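Local coordinates for thiosulfate reductase (Thermus thermophilus, PDB 2VPZ), which probably works as a molybdenum-dependent oxidoreductase of sulfur compounds, carrying two bound molybdopterin guanine dinucleotides and a [4Fe-4S] cluster, at residues A259-Y270 against L289-W300; L705-G713 against L749-R758. All blocks are in the same frame, centred on the assembly; numbering follows the deposited sequence.

Interaction 1 of 2, residues A259-Y270 against L289-W300; sequences ALLLAWIHVLIY and LKAHVKDFTPEW
Leu262 and Val293 meet at the apolar centre, where Leu262 also runs alongside Phe296 and lays its CD1 over one face of that ring, a CH-pi contact 4.1 Å from the Phe296 centroid. Val293, the first residue beyond helix 287-292, turns one branch to each side: its CG2 meets Ile265 CG2 at 3.5 Å, while its CG1 rests on His266 CA and CB. Further along helix 257-270, Ile269 CD1 touches Leu289 CD1; towards the start of the same helix, Ala259 CB sits 3.6 Å from Trp300 CH2. Val267 packs its CG2 against Pro298 CG at 3.6 Å. Val350 and Leu353 of helix 341-354 touch Ile265 and Ile269 in turn.

At the polar edge, side chains reach backbone carbonyls. The His266 side chain leaves its helix with CG opposite the backbone N (chi1 174°), which carries the ring over the 293-297 turn, and ND1 donates to Val293 O at 3.0 Å, almost in line with that carbonyl though 19° out of the imidazole plane. Thr297 CA lies over one ring face and Tyr270 CG over the other, so the imidazole is held between helix and turn. Tyr270 OH donates to Lys290 O at 3.1 Å from above the carbonyl plane. Thr297, the N-cap of helix 298-305, accepts from Glu299 N through OG1. Both cross-segment bonds end on main-chain carbonyls, Lys290 O in the last turn of helix 287-292 and Val293 O in the linker, which implies that helix 257-270 holds this helix end by its backbone while apolar side chains supply the packing.

Interaction 2 of 2, residues L705-G713 against L749-R758; sequences LMRLAHGRG and LPSLTGLAKR
Arg712 and Leu752 meet from opposite directions, and Leu752 CG sits over one face of the guanidinium, 3.6 Å from Arg712 CZ. Leu749 covers the opposite face, slotting the flat group between two leucines, with Pro750 O near its plane at the edge. The chain of Arg712 bends at chi3 (88°), turning the guanidinium between them. A lysine in its place has no flat guanidinium, so Leu749 and Leu752 would probably lose their shared packing surface, opening a gap between them.

Leu708 lies between Leu752 and Leu755, its CB pressing on Leu752 CD2 at 3.3 Å and its CD2 sliding past Leu755 CB at 3.7 Å. The short helix 752-756, N-capped by Ser751 OG through Gly754 N, rests on an irregular loop of the molybdopterin dinucleotide-binding domain, in which a type II beta turn from Ala709 to Arg712 brings Gly711 O within 3.6 Å of Leu749 CD2.

Arg707 lies across Leu755, whose CD2 stands over the centre of its guanidinium, 3.8 Å from Arg707 CZ. Beyond it comes Arg758, its guanidinium plane turned 80° from that of Arg707; Arg758 NH2 makes a salt bridge to Asp93, which probably eases the closeness of the two positive groups.

Following the chain from the N terminus, interaction 1 comes first, closing a short loop: 18 residues, half of them helical and including helix 276-282, separate 259-270 from 289-300, so helix 257-270 is joined to helices 287-292 and 298-305. Interaction 2 opens only much later. Its 35 intervening residues contain strands but no helix, and its closure brings the C-terminal helix 752-756 back onto the loop after strand 692-696. The two are therefore in series, neither nested nor crossing. Their centres lie about 53 Å apart on opposite sides of the chain's centre, one in the molybdopterin oxidoreductase region, the other tying the C-terminal tail to the dinucleotide-binding domain.

Interaction 1 of 2, residues A259-Y270 against L289-W300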
loop_
_atom_site.group_PDB
_atom_site.type_symbol
_atom_site.label_atom_id
_atom_site.label_comp_id
_atom_site.label_asym_id
_atom_site.label_seq_id
_atom_site.Cartn_x
_atom_site.Cartn_y
_atom_site.Cartn_z
ATOM N N ALA A 259 14.850 -38.220 -7.964
ATOM C CA ALA A 259 14.355 -38.244 -9.359
ATOM C C ALA A 259 14.449 -36.854 -10.035
ATOM O O ALA A 259 14.672 -36.743 -11.247
ATOM C CB ALA A 259 12.891 -38.769 -9.439
ATOM N N LEU A 260 14.245 -35.811 -9.218
ATOM C CA LEU A 260 14.312 -34.402 -9.626
ATOM C C LEU A 260 15.834 -34.061 -9.800
ATOM O O LEU A 260 16.234 -33.383 -10.763
ATOM C CB LEU A 260 13.582 -33.495 -8.599
ATOM C CG LEU A 260 13.259 -31.994 -8.752
ATOM C CD1 LEU A 260 14.180 -31.151 -7.857
ATOM C CD2 LEU A 260 13.357 -31.555 -10.228
ATOM N N LEU A 261 16.694 -34.548 -8.911
ATOM C CA LEU A 261 18.139 -34.310 -9.057
ATOM C C LEU A 261 18.704 -35.045 -10.320
ATOM O O LEU A 261 19.428 -34.438 -11.099
ATOM C CB LEU A 261 18.909 -34.681 -7.770
ATOM C CG LEU A 261 18.688 -33.688 -6.603
ATOM C CD1 LEU A 261 18.980 -34.354 -5.243
ATOM C CD2 LEU A 261 19.547 -32.426 -6.808
ATOM N N LEU A 262 18.359 -36.317 -10.532
ATOM C CA LEU A 262 18.815 -37.064 -11.731
ATOM C C LEU A 262 18.376 -36.397 -13.069
ATOM O O LEU A 262 19.156 -36.348 -14.030
ATOM C CB LEU A 262 18.336 -38.539 -11.715
ATOM C CG LEU A 262 18.880 -39.456 -10.607
ATOM C CD1 LEU A 262 18.169 -40.810 -10.643
ATOM C CD2 LEU A 262 20.400 -39.639 -10.749
ATOM N N ALA A 263 17.140 -35.894 -13.123
ATOM C CA ALA A 263 16.593 -35.217 -14.317
ATOM C C ALA A 263 17.239 -33.834 -14.573
ATOM O O ALA A 263 17.217 -33.325 -15.697
ATOM C CB ALA A 263 15.033 -35.086 -14.241
ATOM N N TRP A 264 17.790 -33.214 -13.537
ATOM C CA TRP A 264 18.499 -31.949 -13.702
ATOM C C TRP A 264 19.914 -32.297 -14.213
ATOM O O TRP A 264 20.477 -31.579 -15.046
ATOM C CB TRP A 264 18.584 -31.139 -12.399
ATOM C CG TRP A 264 17.352 -30.311 -12.059
ATOM C CD1 TRP A 264 16.322 -29.962 -12.901
ATOM C CD2 TRP A 264 17.032 -29.727 -10.784
ATOM N NE1 TRP A 264 15.391 -29.209 -12.222
ATOM C CE2 TRP A 264 15.800 -29.048 -10.927
ATOM C CE3 TRP A 264 17.672 -29.713 -9.535
ATOM C CZ2 TRP A 264 15.187 -28.355 -9.855
ATOM C CZ3 TRP A 264 17.073 -29.028 -8.465
ATOM C CH2 TRP A 264 15.837 -28.358 -8.638
ATOM N N ILE A 265 20.490 -33.386 -13.703
ATOM C CA ILE A 265 21.823 -33.867 -14.123
ATOM C C ILE A 265 21.696 -34.142 -15.644
ATOM O O ILE A 265 22.532 -33.718 -16.445
ATOM C CB ILE A 265 22.272 -35.203 -13.339
ATOM C CG1 ILE A 265 22.925 -34.863 -11.984
ATOM C CG2 ILE A 265 23.232 -36.028 -14.224
ATOM C CD1 ILE A 265 22.952 -36.053 -10.973
ATOM N N HIS A 266 20.627 -34.835 -16.022
ATOM C CA HIS A 266 20.319 -35.118 -17.430
ATOM C C HIS A 266 20.208 -33.828 -18.289
ATOM O O HIS A 266 20.766 -33.771 -19.385
ATOM C CB HIS A 266 18.991 -35.922 -17.588
ATOM C CG HIS A 266 18.519 -36.133 -18.986
ATOM N ND1 HIS A 266 18.351 -37.381 -19.531
ATOM C CD2 HIS A 266 18.167 -35.269 -19.938
ATOM C CE1 HIS A 266 17.929 -37.276 -20.771
ATOM N NE2 HIS A 266 17.810 -35.993 -21.040
ATOM N N VAL A 267 19.495 -32.799 -17.822
ATOM C CA VAL A 267 19.358 -31.572 -18.622
ATOM C C VAL A 267 20.689 -30.794 -18.829
ATOM O O VAL A 267 20.940 -30.292 -19.914
ATOM C CB VAL A 267 18.228 -30.585 -18.086
ATOM C CG1 VAL A 267 18.183 -29.298 -18.944
ATOM C CG2 VAL A 267 16.850 -31.286 -18.116
ATOM N N LEU A 268 21.553 -30.727 -17.815
ATOM C CA LEU A 268 22.857 -30.045 -17.930
ATOM C C LEU A 268 23.864 -30.841 -18.808
ATOM O O LEU A 268 24.736 -30.249 -19.462
ATOM C CB LEU A 268 23.473 -29.742 -16.539
ATOM C CG LEU A 268 22.634 -29.047 -15.445
ATOM C CD1 LEU A 268 23.319 -29.188 -14.062
ATOM C CD2 LEU A 268 22.395 -27.567 -15.805
ATOM N N ILE A 269 23.771 -32.171 -18.813
ATOM C CA ILE A 269 24.650 -32.998 -19.640
ATOM C C ILE A 269 24.122 -33.068 -21.101
ATOM O O ILE A 269 24.845 -32.733 -22.041
ATOM C CB ILE A 269 24.828 -34.491 -19.043
ATOM C CG1 ILE A 269 25.774 -34.489 -17.841
ATOM C CG2 ILE A 269 25.365 -35.446 -20.140
ATOM C CD1 ILE A 269 25.802 -35.805 -17.016
ATOM N N TYR A 270 22.853 -33.433 -21.283
ATOM C CA TYR A 270 22.233 -33.561 -22.614
ATOM C C TYR A 270 21.860 -32.301 -23.409
ATOM O O TYR A 270 21.703 -32.356 -24.625
ATOM C CB TYR A 270 21.039 -34.526 -22.582
ATOM C CG TYR A 270 21.436 -35.986 -22.517
ATOM C CD1 TYR A 270 22.091 -36.496 -21.392
ATOM C CD2 TYR A 270 21.185 -36.859 -23.586
ATOM C CE1 TYR A 270 22.496 -37.837 -21.318
ATOM C CE2 TYR A 270 21.585 -38.209 -23.529
ATOM C CZ TYR A 270 22.241 -38.690 -22.390
ATOM O OH TYR A 270 22.644 -40.002 -22.312
ATOM N N LEU A 289 28.609 -41.304 -15.759
ATOM C CA LEU A 289 27.461 -40.461 -15.363
ATOM C C LEU A 289 26.493 -40.085 -16.519
ATOM O O LEU A 289 25.273 -40.110 -16.362
ATOM C CB LEU A 289 27.926 -39.161 -14.649
ATOM C CG LEU A 289 27.258 -38.575 -13.385
ATOM C CD1 LEU A 289 27.157 -37.032 -13.480
ATOM C CD2 LEU A 289 25.856 -39.182 -13.168
ATOM N N LYS A 290 27.049 -39.720 -17.670
ATOM C CA LYS A 290 26.254 -39.349 -18.850
ATOM C C LYS A 290 25.397 -40.524 -19.358
ATOM O O LYS A 290 24.203 -40.361 -19.641
ATOM C CB LYS A 290 27.143 -38.817 -19.994
ATOM C CG LYS A 290 26.436 -38.573 -21.333
ATOM C CD LYS A 290 27.449 -38.171 -22.404
ATOM C CE LYS A 290 26.877 -38.233 -23.824
ATOM N NZ LYS A 290 26.985 -36.935 -24.570
ATOM N N ALA A 291 26.010 -41.701 -19.460
ATOM C CA ALA A 291 25.342 -42.940 -19.907
ATOM C C ALA A 291 24.290 -43.478 -18.892
ATOM O O ALA A 291 23.227 -43.974 -19.286
ATOM C CB ALA A 291 26.398 -44.037 -20.246
ATOM N N HIS A 292 24.600 -43.378 -17.601
ATOM C CA HIS A 292 23.713 -43.776 -16.480
ATOM C C HIS A 292 22.386 -43.010 -16.549
ATOM O O HIS A 292 21.290 -43.565 -16.428
ATOM C CB HIS A 292 24.369 -43.404 -15.091
ATOM C CG HIS A 292 23.628 -43.860 -13.872
ATOM N ND1 HIS A 292 22.933 -43.014 -13.051
ATOM C CD2 HIS A 292 23.519 -45.074 -13.319
ATOM C CE1 HIS A 292 22.420 -43.691 -12.048
ATOM N NE2 HIS A 292 22.763 -44.952 -12.190
ATOM N N VAL A 293 22.517 -41.711 -16.760
ATOM C CA VAL A 293 21.435 -40.744 -16.790
ATOM C C VAL A 293 20.659 -40.543 -18.119
ATOM O O VAL A 293 19.867 -39.595 -18.268
ATOM C CB VAL A 293 22.039 -39.375 -16.288
ATOM C CG1 VAL A 293 21.646 -38.225 -17.216
ATOM C CG2 VAL A 293 21.648 -39.122 -14.825
ATOM N N LYS A 294 20.864 -41.457 -19.061
ATOM C CA LYS A 294 20.256 -41.409 -20.395
ATOM C C LYS A 294 18.709 -41.283 -20.492
ATOM O O LYS A 294 18.170 -40.404 -21.187
ATOM C CB LYS A 294 20.723 -42.627 -21.221
ATOM C CG LYS A 294 20.255 -42.667 -22.680
ATOM C CD LYS A 294 20.172 -44.099 -23.213
ATOM C CE LYS A 294 20.318 -44.157 -24.741
ATOM N NZ LYS A 294 19.258 -43.382 -25.469
ATOM N N ASP A 295 18.007 -42.155 -19.776
ATOM C CA ASP A 295 16.542 -42.204 -19.739
ATOM C C ASP A 295 15.854 -41.367 -18.632
ATOM O O ASP A 295 14.625 -41.220 -18.643
ATOM C CB ASP A 295 16.056 -43.673 -19.638
ATOM C CG ASP A 295 16.431 -44.536 -20.861
ATOM O OD1 ASP A 295 15.931 -44.245 -21.972
ATOM O OD2 ASP A 295 17.215 -45.502 -20.684
ATOM N N PHE A 296 16.610 -40.834 -17.675
ATOM C CA PHE A 296 16.013 -40.015 -16.608
ATOM C C PHE A 296 15.744 -38.598 -17.138
ATOM O O PHE A 296 16.514 -37.663 -16.909
ATOM C CB PHE A 296 16.917 -39.952 -15.368
ATOM C CG PHE A 296 17.334 -41.304 -14.841
ATOM C CD1 PHE A 296 18.676 -41.554 -14.514
ATOM C CD2 PHE A 296 16.401 -42.329 -14.681
ATOM C CE1 PHE A 296 19.088 -42.810 -14.031
ATOM C CE2 PHE A 296 16.790 -43.601 -14.199
ATOM C CZ PHE A 296 18.143 -43.840 -13.875
ATOM N N THR A 297 14.638 -38.449 -17.846
ATOM C CA THR A 297 14.223 -37.191 -18.469
ATOM C C THR A 297 13.189 -36.372 -17.672
ATOM O O THR A 297 12.557 -36.904 -16.741
ATOM C CB THR A 297 13.602 -37.496 -19.886
ATOM O OG1 THR A 297 12.654 -36.498 -20.246
ATOM C CG2 THR A 297 12.921 -38.886 -19.882
ATOM N N PRO A 298 13.071 -35.038 -17.953
ATOM C CA PRO A 298 12.080 -34.245 -17.218
ATOM C C PRO A 298 10.650 -34.892 -17.303
ATOM O O PRO A 298 9.811 -34.642 -16.441
ATOM C CB PRO A 298 12.125 -32.892 -17.915
ATOM C CG PRO A 298 13.592 -32.730 -18.305
ATOM C CD PRO A 298 14.130 -34.166 -18.497
ATOM N N GLU A 299 10.354 -35.688 -18.343
ATOM C CA GLU A 299 9.025 -36.334 -18.435
ATOM C C GLU A 299 8.985 -37.593 -17.524
ATOM O O GLU A 299 7.945 -37.903 -16.935
ATOM C CB GLU A 299 8.593 -36.674 -19.883
ATOM C CG GLU A 299 9.388 -36.026 -21.049
ATOM C CD GLU A 299 9.172 -34.511 -21.227
ATOM O OE1 GLU A 299 8.003 -34.065 -21.347
ATOM O OE2 GLU A 299 10.183 -33.782 -21.269
ATOM N N TRP A 300 10.100 -38.312 -17.404
ATOM C CA TRP A 300 10.179 -39.473 -16.483
ATOM C C TRP A 300 10.055 -38.946 -15.007
ATOM O O TRP A 300 9.355 -39.554 -14.184
ATOM C CB TRP A 300 11.521 -40.221 -16.662
ATOM C CG TRP A 300 11.892 -41.170 -15.502
ATOM C CD1 TRP A 300 11.478 -42.462 -15.325
ATOM C CD2 TRP A 300 12.742 -40.867 -14.371
ATOM N NE1 TRP A 300 12.020 -42.977 -14.164
ATOM C CE2 TRP A 300 12.803 -42.026 -13.564
ATOM C CE3 TRP A 300 13.471 -39.730 -13.975
ATOM C CZ2 TRP A 300 13.554 -42.081 -12.357
ATOM C CZ3 TRP A 300 14.224 -39.778 -12.769
ATOM C CH2 TRP A 300 14.257 -40.956 -11.987
#

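Interaction 2 of 2, residues L705-G713 against L749-R758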
loop_
_atom_site.group_PDB
_atom_site.type_symbol
_atom_site.label_atom_id
_atom_site.label_comp_id
_atom_site.label_asym_id
_atom_site.label_seq_id
_atom_site.Cartn_x
_atom_site.Cartn_y
_atom_site.Cartn_z
ATOM N N LEU A 705 9.468 -33.474 36.930
ATOM C CA LEU A 705 10.397 -32.607 37.641
ATOM C C LEU A 705 10.798 -31.351 36.843
ATOM O O LEU A 705 11.201 -30.359 37.440
ATOM C CB LEU A 705 11.594 -33.418 38.179
ATOM C CG LEU A 705 11.237 -34.473 39.269
ATOM C CD1 LEU A 705 12.478 -35.317 39.630
ATOM C CD2 LEU A 705 10.652 -33.793 40.526
ATOM N N MET A 706 10.721 -31.414 35.507
ATOM C CA MET A 706 10.940 -30.200 34.657
ATOM C C MET A 706 9.445 -29.703 34.644
ATOM O O MET A 706 8.649 -30.058 33.776
ATOM C CB MET A 706 11.459 -30.521 33.231
ATOM C CG MET A 706 12.956 -30.943 33.096
ATOM S SD MET A 706 13.411 -31.506 31.405
ATOM C CE MET A 706 13.611 -29.950 30.513
ATOM N N ARG A 707 9.092 -28.879 35.635
ATOM C CA ARG A 707 7.735 -28.411 35.820
ATOM C C ARG A 707 7.022 -27.617 34.687
ATOM O O ARG A 707 5.799 -27.755 34.536
ATOM C CB ARG A 707 7.600 -27.748 37.232
ATOM C CG ARG A 707 7.921 -28.746 38.414
ATOM C CD ARG A 707 7.314 -28.331 39.780
ATOM N NE ARG A 707 5.841 -28.281 39.773
ATOM C CZ ARG A 707 5.090 -27.410 40.457
ATOM N NH1 ARG A 707 5.659 -26.490 41.225
ATOM N NH2 ARG A 707 3.765 -27.444 40.344
ATOM N N LEU A 708 7.712 -26.821 33.875
ATOM C CA LEU A 708 7.017 -26.184 32.731
ATOM C C LEU A 708 7.143 -26.849 31.355
ATOM O O LEU A 708 6.649 -26.287 30.385
ATOM C CB LEU A 708 7.287 -24.650 32.572
ATOM C CG LEU A 708 8.517 -23.982 33.144
ATOM C CD1 LEU A 708 8.626 -22.509 32.665
ATOM C CD2 LEU A 708 8.464 -24.060 34.689
ATOM N N ALA A 709 7.815 -27.987 31.222
ATOM C CA ALA A 709 7.905 -28.679 29.927
ATOM C C ALA A 709 7.016 -29.934 29.940
ATOM O O ALA A 709 6.581 -30.438 28.883
ATOM C CB ALA A 709 9.378 -29.067 29.564
ATOM N N HIS A 710 6.735 -30.388 31.163
ATOM C CA HIS A 710 5.875 -31.564 31.447
ATOM C C HIS A 710 4.408 -31.462 31.015
ATOM O O HIS A 710 3.659 -30.609 31.499
ATOM C CB HIS A 710 5.831 -32.001 32.948
ATOM C CG HIS A 710 5.061 -33.243 33.211
ATOM N ND1 HIS A 710 5.484 -34.462 32.782
ATOM C CD2 HIS A 710 3.863 -33.446 33.768
ATOM C CE1 HIS A 710 4.582 -35.378 33.055
ATOM N NE2 HIS A 710 3.577 -34.783 33.663
ATOM N N GLY A 711 4.031 -32.367 30.097
ATOM C CA GLY A 711 2.690 -32.497 29.531
ATOM C C GLY A 711 2.249 -31.642 28.344
ATOM O O GLY A 711 1.056 -31.607 27.986
ATOM N N ARG A 712 3.188 -30.974 27.689
ATOM C CA ARG A 712 2.885 -30.046 26.583
ATOM C C ARG A 712 3.275 -30.485 25.142
ATOM O O ARG A 712 4.410 -30.912 24.908
ATOM C CB ARG A 712 3.516 -28.657 26.957
ATOM C CG ARG A 712 3.459 -28.392 28.501
ATOM C CD ARG A 712 3.893 -26.975 29.002
ATOM N NE ARG A 712 2.797 -26.001 29.017
ATOM C CZ ARG A 712 2.205 -25.465 30.078
ATOM N NH1 ARG A 712 2.574 -25.781 31.305
ATOM N NH2 ARG A 712 1.218 -24.595 29.904
ATOM N N GLY A 713 2.314 -30.434 24.215
ATOM C CA GLY A 713 2.510 -30.844 22.831
ATOM C C GLY A 713 2.638 -32.346 22.580
ATOM O O GLY A 713 2.470 -33.140 23.500
ATOM N N LEU A 749 -3.845 -27.798 31.997
ATOM C CA LEU A 749 -2.454 -27.723 32.427
ATOM C C LEU A 749 -2.205 -26.599 33.405
ATOM O O LEU A 749 -3.032 -25.682 33.501
ATOM C CB LEU A 749 -1.575 -27.492 31.195
ATOM C CG LEU A 749 -1.474 -28.572 30.125
ATOM C CD1 LEU A 749 -1.241 -27.942 28.730
ATOM C CD2 LEU A 749 -0.355 -29.547 30.528
ATOM N N PRO A 750 -1.063 -26.622 34.125
ATOM C CA PRO A 750 -0.872 -25.506 35.047
ATOM C C PRO A 750 -0.632 -24.181 34.294
ATOM O O PRO A 750 -0.425 -24.155 33.067
ATOM C CB PRO A 750 0.342 -25.909 35.888
ATOM C CG PRO A 750 0.573 -27.402 35.581
ATOM C CD PRO A 750 0.062 -27.559 34.173
ATOM N N SER A 751 -0.664 -23.076 35.024
ATOM C CA SER A 751 -0.406 -21.787 34.415
ATOM C C SER A 751 1.116 -21.624 34.255
ATOM O O SER A 751 1.858 -21.790 35.229
ATOM C CB SER A 751 -0.974 -20.659 35.279
ATOM O OG SER A 751 -0.285 -19.451 35.051
ATOM N N LEU A 752 1.574 -21.333 33.038
ATOM C CA LEU A 752 2.997 -21.116 32.748
ATOM C C LEU A 752 3.588 -19.881 33.434
ATOM O O LEU A 752 4.758 -19.902 33.828
ATOM C CB LEU A 752 3.268 -20.979 31.249
ATOM C CG LEU A 752 3.767 -22.194 30.488
ATOM C CD1 LEU A 752 3.929 -21.810 29.017
ATOM C CD2 LEU A 752 5.097 -22.689 31.073
ATOM N N THR A 753 2.814 -18.803 33.539
ATOM C CA THR A 753 3.263 -17.559 34.199
ATOM C C THR A 753 3.473 -17.836 35.709
ATOM O O THR A 753 4.474 -17.404 36.295
ATOM C CB THR A 753 2.250 -16.364 33.971
ATOM O OG1 THR A 753 2.177 -16.042 32.587
ATOM C CG2 THR A 753 2.671 -15.106 34.743
ATOM N N GLY A 754 2.543 -18.571 36.319
ATOM C CA GLY A 754 2.654 -18.956 37.716
ATOM C C GLY A 754 3.984 -19.662 37.961
ATOM O O GLY A 754 4.773 -19.239 38.809
ATOM N N LEU A 755 4.247 -20.737 37.219
ATOM C CA LEU A 755 5.521 -21.477 37.290
ATOM C C LEU A 755 6.743 -20.569 36.944
ATOM O O LEU A 755 7.719 -20.523 37.698
ATOM C CB LEU A 755 5.501 -22.696 36.350
ATOM C CG LEU A 755 4.548 -23.831 36.736
ATOM C CD1 LEU A 755 4.339 -24.811 35.557
ATOM C CD2 LEU A 755 5.108 -24.548 37.971
ATOM N N ALA A 756 6.696 -19.848 35.824
ATOM C CA ALA A 756 7.792 -18.939 35.447
ATOM C C ALA A 756 8.126 -17.925 36.550
ATOM O O ALA A 756 9.251 -17.435 36.629
ATOM C CB ALA A 756 7.474 -18.176 34.129
ATOM N N LYS A 757 7.161 -17.605 37.406
ATOM C CA LYS A 757 7.415 -16.641 38.488
ATOM C C LYS A 757 8.109 -17.161 39.749
ATOM O O LYS A 757 8.415 -16.347 40.621
ATOM C CB LYS A 757 6.146 -15.911 38.931
ATOM C CG LYS A 757 5.648 -14.822 38.017
ATOM C CD LYS A 757 4.267 -14.382 38.464
ATOM C CE LYS A 757 3.569 -13.562 37.398
ATOM N NZ LYS A 757 3.759 -12.082 37.554
ATOM N N ARG A 758 8.322 -18.478 39.871
ATOM C CA ARG A 758 9.026 -19.046 41.026
ATOM C C ARG A 758 10.392 -18.357 41.072
ATOM O O ARG A 758 11.105 -18.380 40.071
ATOM C CB ARG A 758 9.256 -20.557 40.880
ATOM C CG ARG A 758 8.039 -21.429 41.021
ATOM C CD ARG A 758 8.007 -22.372 39.832
ATOM N NE ARG A 758 8.777 -23.587 40.043
ATOM C CZ ARG A 758 9.487 -24.255 39.139
ATOM N NH1 ARG A 758 9.585 -23.849 37.879
ATOM N NH2 ARG A 758 10.076 -25.381 39.510
#